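Local coordinates for protein fucose-specific lectin (Aleuria aurantia, PDB 6GKE) that binds L-fucose on glycans, with strongest preference for alpha-1,6-linked core fucose, through sites set between neighbouring blades of a six-bladed beta-propeller, at residues Val66-Ala71 / Gln75-Cys80; Ala37-Gly40 / Pro44-Gly47. The protein carries 1 engineered substitution. All coordinates share one frame; numbering follows the deposited sequence.

Contact 1 of 2, residues Val66-Ala71 / Gln75-Cys80; sequences VTWKSA and QIRVYC. With FUC (alpha-L-fucopyranose), chain B.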
loop_
_atom_site.group_PDB
_atom_site.type_symbol
_atom_site.label_atom_id
_atom_site.label_comp_id
_atom_site.label_asym_id
_atom_site.label_seq_id
_atom_site.Cartn_x
_atom_site.Cartn_y
_atom_site.Cartn_z
ATOM N N VAL A 66 -18.538 -8.487 15.174
ATOM C CA VAL A 66 -19.974 -8.708 15.397
ATOM C C VAL A 66 -20.485 -7.697 16.424
ATOM O O VAL A 66 -19.710 -7.111 17.180
ATOM C CB VAL A 66 -20.278 -10.141 15.873
ATOM C CG1 VAL A 66 -19.915 -11.172 14.818
ATOM C CG2 VAL A 66 -19.600 -10.465 17.198
ATOM N N THR A 67 -21.811 -7.544 16.468
ATOM C CA THR A 67 -22.447 -6.628 17.400
ATOM C C THR A 67 -23.834 -7.144 17.782
ATOM O O THR A 67 -24.479 -7.863 17.026
ATOM C CB THR A 67 -22.522 -5.218 16.798
ATOM O OG1 THR A 67 -22.977 -4.270 17.766
ATOM C CG2 THR A 67 -23.440 -5.137 15.597
ATOM N N TRP A 68 -24.281 -6.737 18.967
ATOM C CA TRP A 68 -25.646 -6.951 19.433
ATOM C C TRP A 68 -25.923 -5.907 20.518
ATOM O O TRP A 68 -24.998 -5.251 20.997
ATOM C CB TRP A 68 -25.872 -8.385 19.946
ATOM C CG TRP A 68 -25.118 -8.709 21.201
ATOM C CD1 TRP A 68 -25.588 -8.685 22.482
ATOM C CD2 TRP A 68 -23.733 -9.090 21.296
ATOM N NE1 TRP A 68 -24.596 -9.021 23.361
ATOM C CE2 TRP A 68 -23.446 -9.271 22.665
ATOM C CE3 TRP A 68 -22.709 -9.300 20.365
ATOM C CZ2 TRP A 68 -22.183 -9.636 23.121
ATOM C CZ3 TRP A 68 -21.459 -9.668 20.815
ATOM C CH2 TRP A 68 -21.201 -9.828 22.177
ATOM N N LYS A 69 -27.194 -5.765 20.891
ATOM C CA LYS A 69 -27.569 -4.848 21.948
ATOM C C LYS A 69 -27.785 -5.640 23.241
ATOM O O LYS A 69 -28.366 -6.707 23.238
ATOM C CB LYS A 69 -28.813 -4.053 21.545
ATOM C CG LYS A 69 -29.201 -2.957 22.524
ATOM C CD LYS A 69 -30.169 -1.944 21.946
ATOM C CE LYS A 69 -31.356 -2.572 21.244
ATOM N NZ LYS A 69 -32.371 -1.561 20.861
ATOM N N SER A 70 -27.271 -5.100 24.345
ATOM C CA SER A 70 -27.371 -5.735 25.648
ATOM C C SER A 70 -27.887 -4.725 26.664
ATOM O O SER A 70 -28.022 -3.540 26.376
ATOM C CB SER A 70 -26.032 -6.243 26.093
ATOM O OG SER A 70 -25.219 -5.167 26.537
ATOM N N ALA A 71 -28.110 -5.203 27.883
ATOM C CA ALA A 71 -28.576 -4.333 28.934
ATOM C C ALA A 71 -27.538 -3.242 29.258
ATOM O O ALA A 71 -27.916 -2.193 29.783
ATOM C CB ALA A 71 -28.945 -5.145 30.153
ATOM N N GLN A 75 -22.910 -3.843 22.329
ATOM C CA GLN A 75 -21.753 -4.715 22.447
ATOM C C GLN A 75 -21.118 -4.884 21.064
ATOM O O GLN A 75 -21.809 -5.134 20.082
ATOM C CB GLN A 75 -22.149 -6.078 23.018
ATOM C CG GLN A 75 -22.772 -6.008 24.404
ATOM C CD GLN A 75 -21.759 -5.908 25.518
ATOM O OE1 GLN A 75 -20.584 -6.234 25.359
ATOM N NE2 GLN A 75 -22.224 -5.455 26.673
ATOM N N ILE A 76 -19.789 -4.745 21.012
ATOM C CA ILE A 76 -19.035 -5.015 19.798
ATOM C C ILE A 76 -17.893 -5.955 20.171
ATOM O O ILE A 76 -17.295 -5.825 21.241
ATOM C CB ILE A 76 -18.502 -3.738 19.116
ATOM C CG1 ILE A 76 -19.625 -2.726 18.883
ATOM C CG2 ILE A 76 -17.773 -4.086 17.826
ATOM C CD1 ILE A 76 -19.148 -1.333 18.541
ATOM N N ARG A 77 -17.597 -6.896 19.277
ATOM C CA ARG A 77 -16.408 -7.728 19.400
ATOM C C ARG A 77 -15.652 -7.658 18.078
ATOM O O ARG A 77 -16.252 -7.850 17.016
ATOM C CB ARG A 77 -16.766 -9.182 19.725
ATOM C CG ARG A 77 -17.625 -9.361 20.967
ATOM C CD ARG A 77 -16.904 -8.974 22.249
ATOM N NE ARG A 77 -17.709 -9.206 23.444
ATOM C CZ ARG A 77 -18.546 -8.325 23.998
ATOM N NH1 ARG A 77 -18.713 -7.121 23.474
ATOM N NH2 ARG A 77 -19.229 -8.659 25.080
ATOM N N VAL A 78 -14.349 -7.362 18.167
ATOM C CA VAL A 78 -13.472 -7.300 17.015
ATOM C C VAL A 78 -12.395 -8.368 17.195
ATOM O O VAL A 78 -11.680 -8.358 18.190
ATOM C CB VAL A 78 -12.846 -5.906 16.830
ATOM C CG1 VAL A 78 -11.915 -5.885 15.627
ATOM C CG2 VAL A 78 -13.910 -4.831 16.694
ATOM N N TYR A 79 -12.311 -9.279 16.221
ATOM C CA TYR A 79 -11.365 -10.395 16.227
ATOM C C TYR A 79 -10.180 -10.059 15.329
ATOM O O TYR A 79 -10.333 -9.443 14.277
ATOM C CB TYR A 79 -12.069 -11.691 15.800
ATOM C CG TYR A 79 -13.174 -12.001 16.771
ATOM C CD1 TYR A 79 -12.864 -12.481 18.030
ATOM C CD2 TYR A 79 -14.496 -11.680 16.507
ATOM C CE1 TYR A 79 -13.834 -12.658 19.000
ATOM C CE2 TYR A 79 -15.484 -11.852 17.465
ATOM C CZ TYR A 79 -15.148 -12.326 18.721
ATOM O OH TYR A 79 -16.114 -12.434 19.681
ATOM N N CYS A 80 -9.001 -10.493 15.780
ATOM C CA CYS A 80 -7.752 -10.214 15.106
ATOM C C CYS A 80 -6.724 -11.239 15.581
ATOM O O CYS A 80 -7.068 -12.170 16.305
ATOM C CB CYS A 80 -7.310 -8.783 15.386
ATOM S SG CYS A 80 -6.936 -8.481 17.134
HETATM C C1 FUC B . -16.957 -10.875 27.039
HETATM C C2 FUC B . -15.653 -11.295 26.372
HETATM C C3 FUC B . -15.760 -12.717 25.837
HETATM C C4 FUC B . -16.968 -12.807 24.907
HETATM C C5 FUC B . -18.218 -12.421 25.689
HETATM C C6 FUC B . -19.492 -12.491 24.865
HETATM O O2 FUC B . -14.578 -11.207 27.314
HETATM O O3 FUC B . -14.535 -13.100 25.204
HETATM O O4 FUC B . -16.858 -11.907 23.796
HETATM O O5 FUC B . -18.072 -11.072 26.169
#
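Trp68 lies flat beneath Gln75, whose CB sits over the centre of the indole six-membered ring, 3.6 Å from its centroid, in a CH-pi contact. The Gln75 amide is turned only 20° from the ring plane. Further along the same ring, Trp68 CH2 comes 3.6 Å from Arg77 CZ and covers one face of the guanidinium, the two planes being inclined by 55°. The bend of the glutamine chain at its second torsion (chi2 -82°) sets the amide between two partners: OE1 takes both NH1 and NH2 of Arg77, while NE2 donates to Ser70 OG at 3.0 Å. Ser70 OG is also hydrogen-bonded to Gln72 OE1 and Gly73 O in the turn. Trp68, Gln75 and Arg77 share one face of the hairpin formed by strands 64-70 and 73-81, the first two strands of a propeller blade. With NH1 also bonded to Ile76 O, the guanidinium is fixed in rotation, and Arg77 NE donates to FUC O4 and NH2 to FUC O5, each at 2.9 Å. Glu89, Gln101 and Trp153 bind the same sugar. On the other face, Thr67 OG1 gives a 2.7 Å hydrogen bond to Gln75 O, which Trp68 N approaches from the opposite side of the carbonyl plane.

Contact 2 of 2, residues Ala37-Gly40 / Pro44-Gly47; sequences AQRG and PWTG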
loop_
_atom_site.group_PDB
_atom_site.type_symbol
_atom_site.label_atom_id
_atom_site.label_comp_id
_atom_site.label_asym_id
_atom_site.label_seq_id
_atom_site.Cartn_x
_atom_site.Cartn_y
_atom_site.Cartn_z
ATOM N N ALA A 37 -14.177 3.791 12.253
ATOM C CA ALA A 37 -14.955 4.908 11.701
ATOM C C ALA A 37 -16.435 4.611 11.954
ATOM O O ALA A 37 -16.833 3.438 12.054
ATOM C CB ALA A 37 -14.662 5.116 10.234
ATOM N N GLN A 38 -17.235 5.675 12.063
ATOM C CA GLN A 38 -18.640 5.566 12.458
ATOM C C GLN A 38 -19.524 6.335 11.477
ATOM O O GLN A 38 -19.136 7.386 10.972
ATOM C CB GLN A 38 -18.879 6.154 13.851
ATOM C CG GLN A 38 -17.865 5.725 14.902
ATOM C CD GLN A 38 -16.592 6.539 14.941
ATOM O OE1 GLN A 38 -16.517 7.674 14.464
ATOM N NE2 GLN A 38 -15.564 5.957 15.535
ATOM N N ARG A 39 -20.742 5.830 11.268
ATOM C CA ARG A 39 -21.747 6.571 10.527
ATOM C C ARG A 39 -23.102 6.412 11.211
ATOM O O ARG A 39 -23.481 5.317 11.618
ATOM C CB ARG A 39 -21.852 6.117 9.070
ATOM C CG ARG A 39 -22.511 7.162 8.185
ATOM C CD ARG A 39 -22.624 6.765 6.731
ATOM N NE ARG A 39 -23.044 7.920 5.951
ATOM C CZ ARG A 39 -23.064 7.981 4.624
ATOM N NH1 ARG A 39 -22.824 6.902 3.900
ATOM N NH2 ARG A 39 -23.327 9.131 4.023
ATOM N N GLY A 40 -23.826 7.528 11.303
ATOM C CA GLY A 40 -25.210 7.531 11.722
ATOM C C GLY A 40 -26.091 8.008 10.583
ATOM O O GLY A 40 -25.896 9.104 10.058
ATOM N N PRO A 44 -22.342 12.466 7.317
ATOM C CA PRO A 44 -20.966 12.121 6.969
ATOM C C PRO A 44 -20.333 11.140 7.967
ATOM O O PRO A 44 -20.600 11.200 9.168
ATOM C CB PRO A 44 -20.238 13.471 6.996
ATOM C CG PRO A 44 -21.331 14.478 6.714
ATOM C CD PRO A 44 -22.552 13.920 7.414
ATOM N N TRP A 45 -19.501 10.242 7.440
ATOM C CA TRP A 45 -18.675 9.378 8.265
ATOM C C TRP A 45 -17.828 10.225 9.224
ATOM O O TRP A 45 -17.330 11.292 8.851
ATOM C CB TRP A 45 -17.764 8.505 7.395
ATOM C CG TRP A 45 -18.434 7.350 6.721
ATOM C CD1 TRP A 45 -18.943 7.307 5.455
ATOM C CD2 TRP A 45 -18.622 6.039 7.274
ATOM N NE1 TRP A 45 -19.451 6.065 5.192
ATOM C CE2 TRP A 45 -19.274 5.266 6.289
ATOM C CE3 TRP A 45 -18.299 5.444 8.497
ATOM C CZ2 TRP A 45 -19.625 3.934 6.504
ATOM C CZ3 TRP A 45 -18.637 4.125 8.705
ATOM C CH2 TRP A 45 -19.293 3.384 7.721
ATOM N N THR A 46 -17.642 9.710 10.441
ATOM C CA THR A 46 -16.727 10.259 11.420
ATOM C C THR A 46 -15.638 9.227 11.741
ATOM O O THR A 46 -15.711 8.064 11.336
ATOM C CB THR A 46 -17.475 10.679 12.692
ATOM O OG1 THR A 46 -18.146 9.547 13.248
ATOM C CG2 THR A 46 -18.487 11.772 12.432
ATOM N N GLY A 47 -14.625 9.670 12.485
ATOM C CA GLY A 47 -13.616 8.786 13.028
ATOM C C GLY A 47 -12.505 8.483 12.037
ATOM O O GLY A 47 -12.144 9.308 11.193
HETATM O O HOH W 1 -22.331 9.996 11.026
#
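The turn joining strands 33-40 and 46-56, the last two of a propeller blade, is closed by a short antiparallel ladder and an arginine laid across a tryptophan. Arg39 CB stands 3.6 Å from the centroid of the Trp45 six-membered ring, only 9° off its normal. From there the arginine runs extended from CG to NE, crossing the indole at about a right angle, so that CD follows over the same face, 3.6 Å from Trp45 NE1. The guanidinium is tilted 37° from the ring, with Trp45 CD1 beneath its rim; its NE is held by Asn43 O in the turn. Ala37 CB reaches Trp45 CE3 at 4.0 Å. Gln38 and Thr46 form the hydrogen-bonded pair, and Thr46 N to Gln38 O is nearly straight. Their side chains meet too: Thr46 OG1 donates along a lone pair of Gln38 OE1 at 2.8 Å, while Gln38 NE2 turns to the fucose-binding Glu36. Gly47, with a positive phi (84°), faces Ala37 in the non-hydrogen-bonded pair. Beyond the ladder a water bridges Gly40 N and Pro44 O. The whole is a beta hairpin of the third and fourth strands, at the edge of a four-stranded propeller blade.

How the contacts relate
Both contacts join consecutive antiparallel strands within a blade, but in different repeats: contact 2 links the third and fourth strands of the first blade, contact 1 the first and second strands of the next. Strand 64-70 is the next after 46-56, yet the two contacts do not touch, their nearest atoms being about 8 Å apart. Contact 1 is largely buried, its centre about 13 Å from the chain centre, against about 18 Å for the centre of the partly exposed contact 2. In each, a tryptophan packs against an arginine, but Arg77 turns its polar end to a sugar and Arg39 to the backbone of its own turn. Both border the fucose pocket of Arg24 and Glu36: Ile76 belongs to it, and Gln38 lies beside it.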